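Local coordinates for Thiol:disulfide interchange protein DsbA (Pseudomonas aeruginosa, PDB 5DCH) that probably forms disulfide bonds in other proteins by passing its own redox-active disulfide to them, as a periplasmic member of the thioredoxin family, at residues 25-30 and 55-60; 61-66 and 139-144; 30-35 and 148-153. The protein carries 1 engineered substitution. All coordinates share one frame; numbering follows the deposited sequence.

Interaction 1 (25-30 and 55-60). With 1YO (3-[(2-methylbenzyl)sulfanyl]-4H-1,2,4-triazol-4-amine), chain B.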
loop_
_atom_site.group_PDB
_atom_site.type_symbol
_atom_site.label_atom_id
_atom_site.label_comp_id
_atom_site.label_asym_id
_atom_site.label_seq_id
_atom_site.Cartn_x
_atom_site.Cartn_y
_atom_site.Cartn_z
ATOM N N GLY A 25 18.320 -3.003 4.093
ATOM C CA GLY A 25 19.327 -2.542 3.169
ATOM C C GLY A 25 18.812 -1.574 2.134
ATOM O O GLY A 25 19.602 -0.892 1.483
ATOM N N LYS A 26 17.492 -1.531 1.941
ATOM C CA LYS A 26 16.896 -0.511 1.103
ATOM C C LYS A 26 16.063 0.432 1.954
ATOM O O LYS A 26 15.586 0.058 3.026
ATOM C CB LYS A 26 16.037 -1.125 0.011
ATOM C CG LYS A 26 16.854 -1.918 -0.993
ATOM C CD LYS A 26 16.087 -2.298 -2.242
ATOM C CE LYS A 26 16.970 -3.076 -3.186
ATOM N NZ LYS A 26 16.280 -3.373 -4.466
ATOM N N ILE A 27 15.915 1.649 1.458
ATOM C CA ILE A 27 15.064 2.649 2.100
ATOM C C ILE A 27 13.644 2.310 1.694
ATOM O O ILE A 27 13.292 2.353 0.509
ATOM C CB ILE A 27 15.456 4.061 1.666
ATOM C CG1 ILE A 27 16.924 4.353 2.050
ATOM C CG2 ILE A 27 14.520 5.098 2.298
ATOM C CD1 ILE A 27 17.516 5.561 1.357
ATOM N N GLU A 28 12.820 1.973 2.680
ATOM C CA GLU A 28 11.458 1.543 2.403
ATOM C C GLU A 28 10.534 2.753 2.210
ATOM O O GLU A 28 10.663 3.762 2.900
ATOM C CB GLU A 28 10.925 0.696 3.546
ATOM C CG GLU A 28 9.634 -0.034 3.240
ATOM C CD GLU A 28 9.138 -0.832 4.421
ATOM O OE1 GLU A 28 8.868 -0.213 5.471
ATOM O OE2 GLU A 28 9.017 -2.078 4.312
ATOM N N VAL A 29 9.606 2.630 1.272
ATOM C CA VAL A 29 8.486 3.568 1.167
ATOM C C VAL A 29 7.229 2.731 1.120
ATOM O O VAL A 29 7.042 1.944 0.217
ATOM C CB VAL A 29 8.573 4.404 -0.094
ATOM C CG1 VAL A 29 7.382 5.304 -0.220
ATOM C CG2 VAL A 29 9.835 5.221 -0.098
ATOM N N VAL A 30 6.364 2.920 2.110
ATOM C CA VAL A 30 5.092 2.202 2.188
ATOM C C VAL A 30 3.950 3.159 1.885
ATOM O O VAL A 30 3.916 4.260 2.423
ATOM C CB VAL A 30 4.872 1.653 3.598
ATOM C CG1 VAL A 30 3.452 1.100 3.755
ATOM C CG2 VAL A 30 5.893 0.595 3.944
ATOM N N PRO A 55 15.000 5.035 -7.338
ATOM C CA PRO A 55 16.335 4.456 -7.537
ATOM C C PRO A 55 16.482 3.088 -6.885
ATOM O O PRO A 55 15.605 2.620 -6.151
ATOM C CB PRO A 55 17.261 5.477 -6.864
ATOM C CG PRO A 55 16.423 6.101 -5.840
ATOM C CD PRO A 55 15.027 6.139 -6.372
ATOM N N ALA A 56 17.625 2.469 -7.133
ATOM C CA ALA A 56 17.834 1.074 -6.804
ATOM C C ALA A 56 17.925 0.785 -5.312
ATOM O O ALA A 56 17.850 -0.380 -4.905
ATOM C CB ALA A 56 19.099 0.576 -7.487
ATOM N N ASP A 57 18.169 1.814 -4.507
ATOM C CA ASP A 57 18.308 1.619 -3.075
ATOM C C ASP A 57 17.015 1.936 -2.326
ATOM O O ASP A 57 17.022 2.008 -1.106
ATOM C CB ASP A 57 19.477 2.429 -2.504
ATOM C CG ASP A 57 19.288 3.933 -2.627
ATOM O OD1 ASP A 57 18.481 4.393 -3.462
ATOM O OD2 ASP A 57 19.965 4.667 -1.868
ATOM N N VAL A 58 15.917 2.064 -3.062
ATOM C CA VAL A 58 14.608 2.294 -2.471
ATOM C C VAL A 58 13.682 1.128 -2.788
ATOM O O VAL A 58 13.710 0.595 -3.898
ATOM C CB VAL A 58 13.982 3.611 -3.005
ATOM C CG1 VAL A 58 12.565 3.778 -2.500
ATOM C CG2 VAL A 58 14.840 4.829 -2.592
ATOM N N HIS A 59 12.859 0.737 -1.813
ATOM C CA HIS A 59 11.902 -0.334 -2.012
ATOM C C HIS A 59 10.501 0.191 -1.698
ATOM O O HIS A 59 10.190 0.491 -0.552
ATOM C CB HIS A 59 12.208 -1.526 -1.104
ATOM C CG HIS A 59 11.247 -2.654 -1.264
ATOM N ND1 HIS A 59 10.580 -3.228 -0.205
ATOM C CD2 HIS A 59 10.858 -3.333 -2.366
ATOM C CE1 HIS A 59 9.804 -4.199 -0.652
ATOM N NE2 HIS A 59 9.960 -4.287 -1.960
ATOM N N PHE A 60 9.685 0.310 -2.739
ATOM C CA PHE A 60 8.305 0.759 -2.609
ATOM C C PHE A 60 7.390 -0.431 -2.390
ATOM O O PHE A 60 7.442 -1.408 -3.132
ATOM C CB PHE A 60 7.886 1.515 -3.864
ATOM C CG PHE A 60 6.476 1.967 -3.850
ATOM C CD1 PHE A 60 6.092 3.042 -3.082
ATOM C CD2 PHE A 60 5.521 1.322 -4.613
ATOM C CE1 PHE A 60 4.762 3.459 -3.063
ATOM C CE2 PHE A 60 4.197 1.739 -4.599
ATOM C CZ PHE A 60 3.825 2.808 -3.822
HETATM C CAA 1YO B . 4.820 -7.922 6.189
HETATM C CAC 1YO B . 1.522 -8.386 4.439
HETATM C CAD 1YO B . 1.792 -7.826 3.199
HETATM C CAE 1YO B . 2.501 -8.420 5.416
HETATM C CAF 1YO B . 3.045 -7.302 2.930
HETATM C CAG 1YO B . 7.736 -4.116 7.279
HETATM C CAH 1YO B . 5.373 -6.777 3.648
HETATM C CAL 1YO B . 3.752 -7.894 5.149
HETATM C CAM 1YO B . 4.024 -7.349 3.907
HETATM C CAN 1YO B . 6.584 -5.029 5.632
HETATM N NAB 1YO B . 6.464 -2.639 5.766
HETATM N NAI 1YO B . 7.901 -5.444 7.300
HETATM N NAJ 1YO B . 7.201 -6.000 6.308
HETATM N NAO 1YO B . 6.917 -3.837 6.208
HETATM S SAK 1YO B . 5.541 -5.118 4.219
HETATM O O HOH W 1 17.699 -2.665 -6.568
#
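Ile-27, Glu-28 and Val-29 run beside Val-58, His-59 and Phe-60 as parallel strands whose short axes come within 4.6 Å. Three backbone hydrogen bonds join them: Ile-27 N to Asp-57 O at 2.8 Å, His-59 N to Ile-27 O, and Val-29 N to His-59 O. Val-58 CA and Glu-28 CA add CA-H...O contacts to Ile-27 O and His-59 O, the carbonyls already used, and Phe-60 CA continues the pattern to Val-29 O.

The apolar contacts gather on the face carrying Ile-27, Val-29, Val-58 and Phe-60, where the beta-branched residues suit the extended backbone and the Phe-60 ring adds a flat apolar surface. Val-29 divides its branches: CG2 meets Val-58 CG1 at 3.9 Å, while CG1, turned anti to the backbone N (chi1 177°), sits in the plane of the Phe-60 ring at its edge, 3.9 Å from CD1.

Polar contacts frame the pair. Lys-26 stretches its flexible aliphatic chain over the type I turn from Pro-55 to Val-58, and its NZ donates to water 1 at 2.6 Å; that water donates in turn to Ala-56 O at 2.8 Å. On the other face, the extended Glu-28 brings OE2 to 3.0 Å from NAB of the ligand 1YO, and the same oxygen is hydrogen-bonded to Ser-22.

These strands are the two arms of a beta-alpha-beta unit: its connecting helix 38-52, together with helix 172-188, packs on the Val-29 face, whereas Tyr-148 of helix 132-148 touches Glu-28.

Interaction 2 (61-66 and 139-144). With 1YO (3-[(2-methylbenzyl)sulfanyl]-4H-1,2,4-triazol-4-amine), chain B.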
loop_
_atom_site.group_PDB
_atom_site.type_symbol
_atom_site.label_atom_id
_atom_site.label_comp_id
_atom_site.label_asym_id
_atom_site.label_seq_id
_atom_site.Cartn_x
_atom_site.Cartn_y
_atom_site.Cartn_z
ATOM N N VAL A 61 6.545 -0.315 -1.367
ATOM C CA VAL A 61 5.621 -1.355 -0.943
ATOM C C VAL A 61 4.238 -0.724 -0.801
ATOM O O VAL A 61 4.103 0.333 -0.184
ATOM C CB VAL A 61 5.997 -1.883 0.488
ATOM C CG1 VAL A 61 4.990 -2.931 0.981
ATOM C CG2 VAL A 61 7.410 -2.417 0.520
ATOM N N ARG A 62 3.223 -1.366 -1.364
ATOM C CA ARG A 62 1.851 -1.074 -0.987
ATOM C C ARG A 62 1.423 -2.050 0.094
ATOM O O ARG A 62 1.690 -3.246 0.015
ATOM C CB ARG A 62 0.914 -1.195 -2.186
ATOM C CG ARG A 62 0.887 0.036 -3.019
ATOM C CD ARG A 62 -0.446 0.188 -3.732
ATOM N NE ARG A 62 -0.435 1.373 -4.572
ATOM C CZ ARG A 62 0.232 1.451 -5.711
ATOM N NH1 ARG A 62 0.928 0.401 -6.141
ATOM N NH2 ARG A 62 0.213 2.574 -6.414
ATOM N N LEU A 63 0.742 -1.523 1.101
ATOM C CA LEU A 63 0.265 -2.323 2.221
ATOM C C LEU A 63 -1.209 -2.022 2.400
ATOM O O LEU A 63 -1.573 -0.864 2.591
ATOM C CB LEU A 63 0.999 -1.927 3.503
ATOM C CG LEU A 63 0.775 -2.804 4.736
ATOM C CD1 LEU A 63 1.387 -4.208 4.530
ATOM C CD2 LEU A 63 1.355 -2.149 5.985
ATOM N N PRO A 64 -2.056 -3.050 2.316
ATOM C CA PRO A 64 -3.474 -2.757 2.509
ATOM C C PRO A 64 -3.758 -2.412 3.958
ATOM O O PRO A 64 -3.188 -3.050 4.841
ATOM C CB PRO A 64 -4.144 -4.075 2.143
ATOM C CG PRO A 64 -3.136 -5.108 2.596
ATOM C CD PRO A 64 -1.781 -4.497 2.307
ATOM N N ALA A 65 -4.636 -1.437 4.192
ATOM C CA ALA A 65 -5.063 -1.083 5.538
ATOM C C ALA A 65 -6.215 -2.012 5.898
ATOM O O ALA A 65 -7.265 -1.988 5.259
ATOM C CB ALA A 65 -5.501 0.372 5.579
ATOM N N LEU A 66 -6.005 -2.850 6.907
ATOM C CA LEU A 66 -6.978 -3.877 7.256
ATOM C C LEU A 66 -7.747 -3.385 8.453
ATOM O O LEU A 66 -7.546 -3.853 9.582
ATOM C CB LEU A 66 -6.272 -5.203 7.538
ATOM C CG LEU A 66 -5.364 -5.697 6.405
ATOM C CD1 LEU A 66 -4.659 -6.975 6.818
ATOM C CD2 LEU A 66 -6.167 -5.919 5.120
ATOM N N GLU A 139 -2.261 -10.892 9.263
ATOM C CA GLU A 139 -1.946 -10.529 10.637
ATOM C C GLU A 139 -0.734 -9.597 10.682
ATOM O O GLU A 139 -0.721 -8.618 11.437
ATOM C CB GLU A 139 -1.783 -11.774 11.501
ATOM C CG GLU A 139 -3.134 -12.450 11.797
ATOM C CD GLU A 139 -4.255 -11.442 12.079
ATOM O OE1 GLU A 139 -4.092 -10.597 12.985
ATOM O OE2 GLU A 139 -5.292 -11.479 11.382
ATOM N N LYS A 140 0.275 -9.879 9.862
ATOM C CA LYS A 140 1.449 -9.017 9.804
ATOM C C LYS A 140 1.061 -7.606 9.352
ATOM O O LYS A 140 1.510 -6.613 9.938
ATOM C CB LYS A 140 2.529 -9.616 8.897
ATOM C CG LYS A 140 3.186 -10.852 9.499
ATOM C CD LYS A 140 4.217 -11.470 8.567
ATOM C CE LYS A 140 4.737 -12.797 9.103
ATOM N NZ LYS A 140 3.898 -13.955 8.700
ATOM N N ALA A 141 0.214 -7.512 8.330
ATOM C CA ALA A 141 -0.220 -6.208 7.831
ATOM C C ALA A 141 -0.998 -5.438 8.894
ATOM O O ALA A 141 -0.868 -4.221 8.987
ATOM C CB ALA A 141 -1.045 -6.362 6.579
ATOM N N LYS A 142 -1.802 -6.143 9.690
ATOM C CA LYS A 142 -2.560 -5.504 10.762
ATOM C C LYS A 142 -1.605 -4.941 11.808
ATOM O O LYS A 142 -1.732 -3.791 12.242
ATOM C CB LYS A 142 -3.515 -6.510 11.414
ATOM C CG LYS A 142 -4.750 -6.830 10.592
ATOM C CD LYS A 142 -5.639 -7.848 11.294
ATOM C CE LYS A 142 -6.653 -8.459 10.337
ATOM N NZ LYS A 142 -7.494 -9.503 10.996
ATOM N N LYS A 143 -0.630 -5.761 12.195
ATOM C CA LYS A 143 0.340 -5.362 13.202
ATOM C C LYS A 143 1.192 -4.201 12.717
ATOM O O LYS A 143 1.526 -3.308 13.488
ATOM C CB LYS A 143 1.236 -6.533 13.599
ATOM C CG LYS A 143 0.521 -7.644 14.374
ATOM C CD LYS A 143 1.500 -8.726 14.784
ATOM C CE LYS A 143 0.852 -9.773 15.659
ATOM N NZ LYS A 143 1.813 -10.813 16.095
ATOM N N LEU A 144 1.552 -4.208 11.439
ATOM C CA LEU A 144 2.301 -3.076 10.898
ATOM C C LEU A 144 1.501 -1.772 10.952
ATOM O O LEU A 144 2.027 -0.735 11.362
ATOM C CB LEU A 144 2.772 -3.349 9.471
ATOM C CG LEU A 144 3.865 -4.407 9.351
ATOM C CD1 LEU A 144 4.026 -4.844 7.904
ATOM C CD2 LEU A 144 5.168 -3.831 9.875
HETATM C CAA 1YO B . 4.820 -7.922 6.189
HETATM C CAC 1YO B . 1.522 -8.386 4.439
HETATM C CAD 1YO B . 1.792 -7.826 3.199
HETATM C CAE 1YO B . 2.501 -8.420 5.416
HETATM C CAF 1YO B . 3.045 -7.302 2.930
HETATM C CAG 1YO B . 7.736 -4.116 7.279
HETATM C CAH 1YO B . 5.373 -6.777 3.648
HETATM C CAL 1YO B . 3.752 -7.894 5.149
HETATM C CAM 1YO B . 4.024 -7.349 3.907
HETATM C CAN 1YO B . 6.584 -5.029 5.632
HETATM N NAB 1YO B . 6.464 -2.639 5.766
HETATM N NAI 1YO B . 7.901 -5.444 7.300
HETATM N NAJ 1YO B . 7.201 -6.000 6.308
HETATM N NAO 1YO B . 6.917 -3.837 6.208
HETATM S SAK 1YO B . 5.541 -5.118 4.219
HETATM O O HOH W 2 -3.021 -2.995 7.519
#
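Leu-63 meets Ala-141 where helix 132-148 lies across strand 58-64, an outermost strand of the thioredoxin-fold sheet; the two short segments cross at -95°, with 8.9 Å between their axes. Ala-141 suits the middle of this interface because its single methyl lets strand and helix come together. Its CB is touched by two leucine branches, Leu-63 CD1 at 3.8 Å and Leu-66 CD1 at 3.7 Å.

Leu-63 forks over the helix: with CG anti to its own backbone N (chi1 -171°), it leaves CD1 to Ala-141 and sends CD2 to Leu-144 CB, 3.9 Å away, the two leucines crossing at about a right angle. Leu-66 also crosses Lys-142 at about a right angle, CB and CD1 both resting on CG; a lysine suits this place because its methylenes pack while the extended chain carries NZ onward to a salt bridge with Glu-139.

Where the strand gives way to loop, a water links the backbones. Water 2 donates to Pro-64 O at 2.7 Å and to Ala-141 O at 2.9 Å, and accepts from Leu-66 N.

Leu-63 CD1 and Leu-144 CD1 also face 1YO, the latter 3.4 Å from the triazole carbon CAN, and Lys-140 CB sits at the edge of the tolyl ring, beside CAE and the methyl CAA. A long helix leading back from a mostly helical insertion to pack against the thioredoxin sheet is characteristic of the DsbA architecture.

Interaction 3 (30-35 and 148-153). With 1YO (3-[(2-methylbenzyl)sulfanyl]-4H-1,2,4-triazol-4-amine), chain B.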
loop_
_atom_site.group_PDB
_atom_site.type_symbol
_atom_site.label_atom_id
_atom_site.label_comp_id
_atom_site.label_asym_id
_atom_site.label_seq_id
_atom_site.Cartn_x
_atom_site.Cartn_y
_atom_site.Cartn_z
ATOM N N VAL A 30 6.364 2.920 2.110
ATOM C CA VAL A 30 5.092 2.202 2.188
ATOM C C VAL A 30 3.950 3.159 1.885
ATOM O O VAL A 30 3.916 4.260 2.423
ATOM C CB VAL A 30 4.872 1.653 3.598
ATOM C CG1 VAL A 30 3.452 1.100 3.755
ATOM C CG2 VAL A 30 5.893 0.595 3.944
ATOM N N GLU A 31 3.071 2.749 0.984
ATOM C CA GLU A 31 1.751 3.394 0.867
ATOM C C GLU A 31 0.704 2.475 1.456
ATOM O O GLU A 31 0.498 1.370 0.974
ATOM C CB GLU A 31 1.367 3.726 -0.583
ATOM C CG GLU A 31 0.042 4.497 -0.659
ATOM C CD GLU A 31 -0.700 4.398 -1.978
ATOM O OE1 GLU A 31 -0.300 3.617 -2.854
ATOM O OE2 GLU A 31 -1.719 5.114 -2.122
ATOM N N LEU A 32 0.056 2.931 2.526
ATOM C CA LEU A 32 -1.091 2.216 3.055
ATOM C C LEU A 32 -2.322 2.715 2.324
ATOM O O LEU A 32 -2.515 3.916 2.169
ATOM C CB LEU A 32 -1.224 2.441 4.559
ATOM C CG LEU A 32 -0.121 1.781 5.376
ATOM C CD1 LEU A 32 0.969 2.777 5.588
ATOM C CD2 LEU A 32 -0.644 1.271 6.699
ATOM N N PHE A 33 -3.136 1.771 1.864
ATOM C CA PHE A 33 -4.239 2.087 0.978
ATOM C C PHE A 33 -5.374 1.099 1.162
ATOM O O PHE A 33 -5.232 0.066 1.829
ATOM C CB PHE A 33 -3.748 2.059 -0.476
ATOM C CG PHE A 33 -3.756 0.685 -1.069
ATOM C CD1 PHE A 33 -2.817 -0.259 -0.681
ATOM C CD2 PHE A 33 -4.712 0.319 -1.985
ATOM C CE1 PHE A 33 -2.851 -1.521 -1.194
ATOM C CE2 PHE A 33 -4.748 -0.955 -2.495
ATOM C CZ PHE A 33 -3.834 -1.871 -2.093
ATOM N N TRP A 34 -6.511 1.426 0.564
ATOM C CA TRP A 34 -7.617 0.490 0.422
ATOM C C TRP A 34 -8.142 0.678 -1.003
ATOM O O TRP A 34 -8.338 1.809 -1.454
ATOM C CB TRP A 34 -8.713 0.791 1.468
ATOM C CG TRP A 34 -10.044 0.143 1.220
ATOM C CD1 TRP A 34 -10.278 -1.131 0.806
ATOM C CD2 TRP A 34 -11.334 0.757 1.375
ATOM N NE1 TRP A 34 -11.631 -1.345 0.680
ATOM C CE2 TRP A 34 -12.301 -0.196 1.001
ATOM C CE3 TRP A 34 -11.760 2.026 1.757
ATOM C CZ2 TRP A 34 -13.677 0.071 1.058
ATOM C CZ3 TRP A 34 -13.115 2.290 1.794
ATOM C CH2 TRP A 34 -14.049 1.328 1.424
ATOM N N TYR A 35 -8.365 -0.419 -1.724
ATOM C CA TYR A 35 -8.862 -0.333 -3.097
ATOM C C TYR A 35 -10.150 0.487 -3.217
ATOM O O TYR A 35 -10.407 1.115 -4.238
ATOM C CB TYR A 35 -9.153 -1.725 -3.656
ATOM C CG TYR A 35 -7.990 -2.574 -4.155
ATOM C CD1 TYR A 35 -7.109 -2.117 -5.135
ATOM C CD2 TYR A 35 -7.830 -3.886 -3.704
ATOM C CE1 TYR A 35 -6.086 -2.931 -5.610
ATOM C CE2 TYR A 35 -6.824 -4.693 -4.179
ATOM C CZ TYR A 35 -5.953 -4.219 -5.122
ATOM O OH TYR A 35 -4.959 -5.060 -5.594
ATOM N N TYR A 148 2.535 1.648 12.873
ATOM C CA TYR A 148 2.614 2.943 12.215
ATOM C C TYR A 148 1.599 3.941 12.792
ATOM O O TYR A 148 1.674 5.137 12.513
ATOM C CB TYR A 148 2.317 2.791 10.730
ATOM C CG TYR A 148 3.250 1.899 9.939
ATOM C CD1 TYR A 148 4.612 1.850 10.203
ATOM C CD2 TYR A 148 2.754 1.118 8.905
ATOM C CE1 TYR A 148 5.444 1.037 9.466
ATOM C CE2 TYR A 148 3.580 0.306 8.151
ATOM C CZ TYR A 148 4.923 0.263 8.433
ATOM O OH TYR A 148 5.744 -0.561 7.694
ATOM N N GLN A 149 0.657 3.424 13.581
ATOM C CA GLN A 149 -0.404 4.207 14.206
ATOM C C GLN A 149 -1.221 4.955 13.155
ATOM O O GLN A 149 -1.609 6.111 13.332
ATOM C CB GLN A 149 0.194 5.130 15.260
ATOM C CG GLN A 149 1.249 4.415 16.091
ATOM C CD GLN A 149 1.186 4.757 17.554
ATOM O OE1 GLN A 149 1.515 5.868 17.953
ATOM N NE2 GLN A 149 0.761 3.798 18.368
ATOM N N VAL A 150 -1.493 4.255 12.071
ATOM C CA VAL A 150 -2.245 4.812 10.956
ATOM C C VAL A 150 -3.742 4.682 11.194
ATOM O O VAL A 150 -4.225 3.637 11.631
ATOM C CB VAL A 150 -1.841 4.118 9.636
ATOM C CG1 VAL A 150 -2.767 4.519 8.488
ATOM C CG2 VAL A 150 -0.402 4.461 9.311
ATOM N N THR A 151 -4.468 5.753 10.905
ATOM C CA THR A 151 -5.909 5.784 11.160
ATOM C C THR A 151 -6.715 6.155 9.924
ATOM O O THR A 151 -7.918 6.378 10.013
ATOM C CB THR A 151 -6.269 6.794 12.276
ATOM O OG1 THR A 151 -5.840 8.104 11.891
ATOM C CG2 THR A 151 -5.618 6.402 13.593
ATOM N N GLY A 152 -6.058 6.226 8.776
ATOM C CA GLY A 152 -6.729 6.536 7.535
ATOM C C GLY A 152 -5.795 6.361 6.361
ATOM O O GLY A 152 -4.605 6.103 6.552
ATOM N N VAL A 153 -6.333 6.480 5.152
ATOM C CA VAL A 153 -5.555 6.240 3.934
ATOM C C VAL A 153 -5.945 7.284 2.891
ATOM O O VAL A 153 -7.018 7.881 2.982
ATOM C CB VAL A 153 -5.817 4.824 3.377
ATOM C CG1 VAL A 153 -5.279 3.769 4.319
ATOM C CG2 VAL A 153 -7.306 4.618 3.165
HETATM C CAA 1YO B . 4.820 -7.922 6.189
HETATM C CAC 1YO B . 1.522 -8.386 4.439
HETATM C CAD 1YO B . 1.792 -7.826 3.199
HETATM C CAE 1YO B . 2.501 -8.420 5.416
HETATM C CAF 1YO B . 3.045 -7.302 2.930
HETATM C CAG 1YO B . 7.736 -4.116 7.279
HETATM C CAH 1YO B . 5.373 -6.777 3.648
HETATM C CAL 1YO B . 3.752 -7.894 5.149
HETATM C CAM 1YO B . 4.024 -7.349 3.907
HETATM C CAN 1YO B . 6.584 -5.029 5.632
HETATM N NAB 1YO B . 6.464 -2.639 5.766
HETATM N NAI 1YO B . 7.901 -5.444 7.300
HETATM N NAJ 1YO B . 7.201 -6.000 6.308
HETATM N NAO 1YO B . 6.917 -3.837 6.208
HETATM S SAK 1YO B . 5.541 -5.118 4.219
#
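Tyr-148 presents its ring edge to Leu-32, whose CD2 lies near the ring plane, 4.1 Å from Tyr-148 CD2. The phenol suits this place because it is apolar along its flank and polar at its end: OH passes Val-30 CG2 at 3.9 Å and accepts a hydrogen bond from NAB of 1YO. That bond is 2.9 Å long but distinctly bent, 132° at the hydrogen, and the amine lies near the plane of the ring.

At Gln-149 the chain takes positive phi and closes helix 132-148 with a Schellman motif, after which it continues as loop. Val-150 then reaches tip to tip toward Leu-32, CG2 to CD2 at 4.1 Å; it was modelled in two conformers, so this touch is less certain. Leucine suits the place because both methyls lie against Tyr-148 CD2 while CD2 also meets the valine.

Thr-151 and Gly-152 continue the loop before strand 155-158; in thioredoxin-fold enzymes this loop faces the CxxC motif and carries a conserved proline, here probably Pro-154. Val-153 stands immediately before it. With chi1 at -67°, its CG1 comes 3.5 Å from Leu-32 O and also meets Phe-33 N, while CG2, between the backbone N and the carbonyl carbon, approaches Trp-34 N at 4.2 Å. The compact valine side chain also touches Cys-37 and Cys-40, the cysteines of the predicted redox-active pair.

How the interactions relate
Val-30 lies in the ranges of interactions 1 and 3, making its cross-contact in the latter. Strand 58-64 runs from interaction 1 into interaction 2, and the probable hydrogen bond of Val-61 N with Val-29 O, 2.8 Å, continues the pairing of the two strands. Interactions 2 and 3 have centres about 8 Å apart; Arg-62 NE forms a salt bridge of 2.8 Å with Glu-31 OE1, and Ala-65 CB packs on Val-153 CG1 at 3.6 Å. At 1YO, Glu-28 OE2 of interaction 1 and Tyr-148 OH of interaction 3 both approach NAB, while interaction 2 lines the tolyl and triazole parts; the cysteine pair adjoins the far end of 148-153.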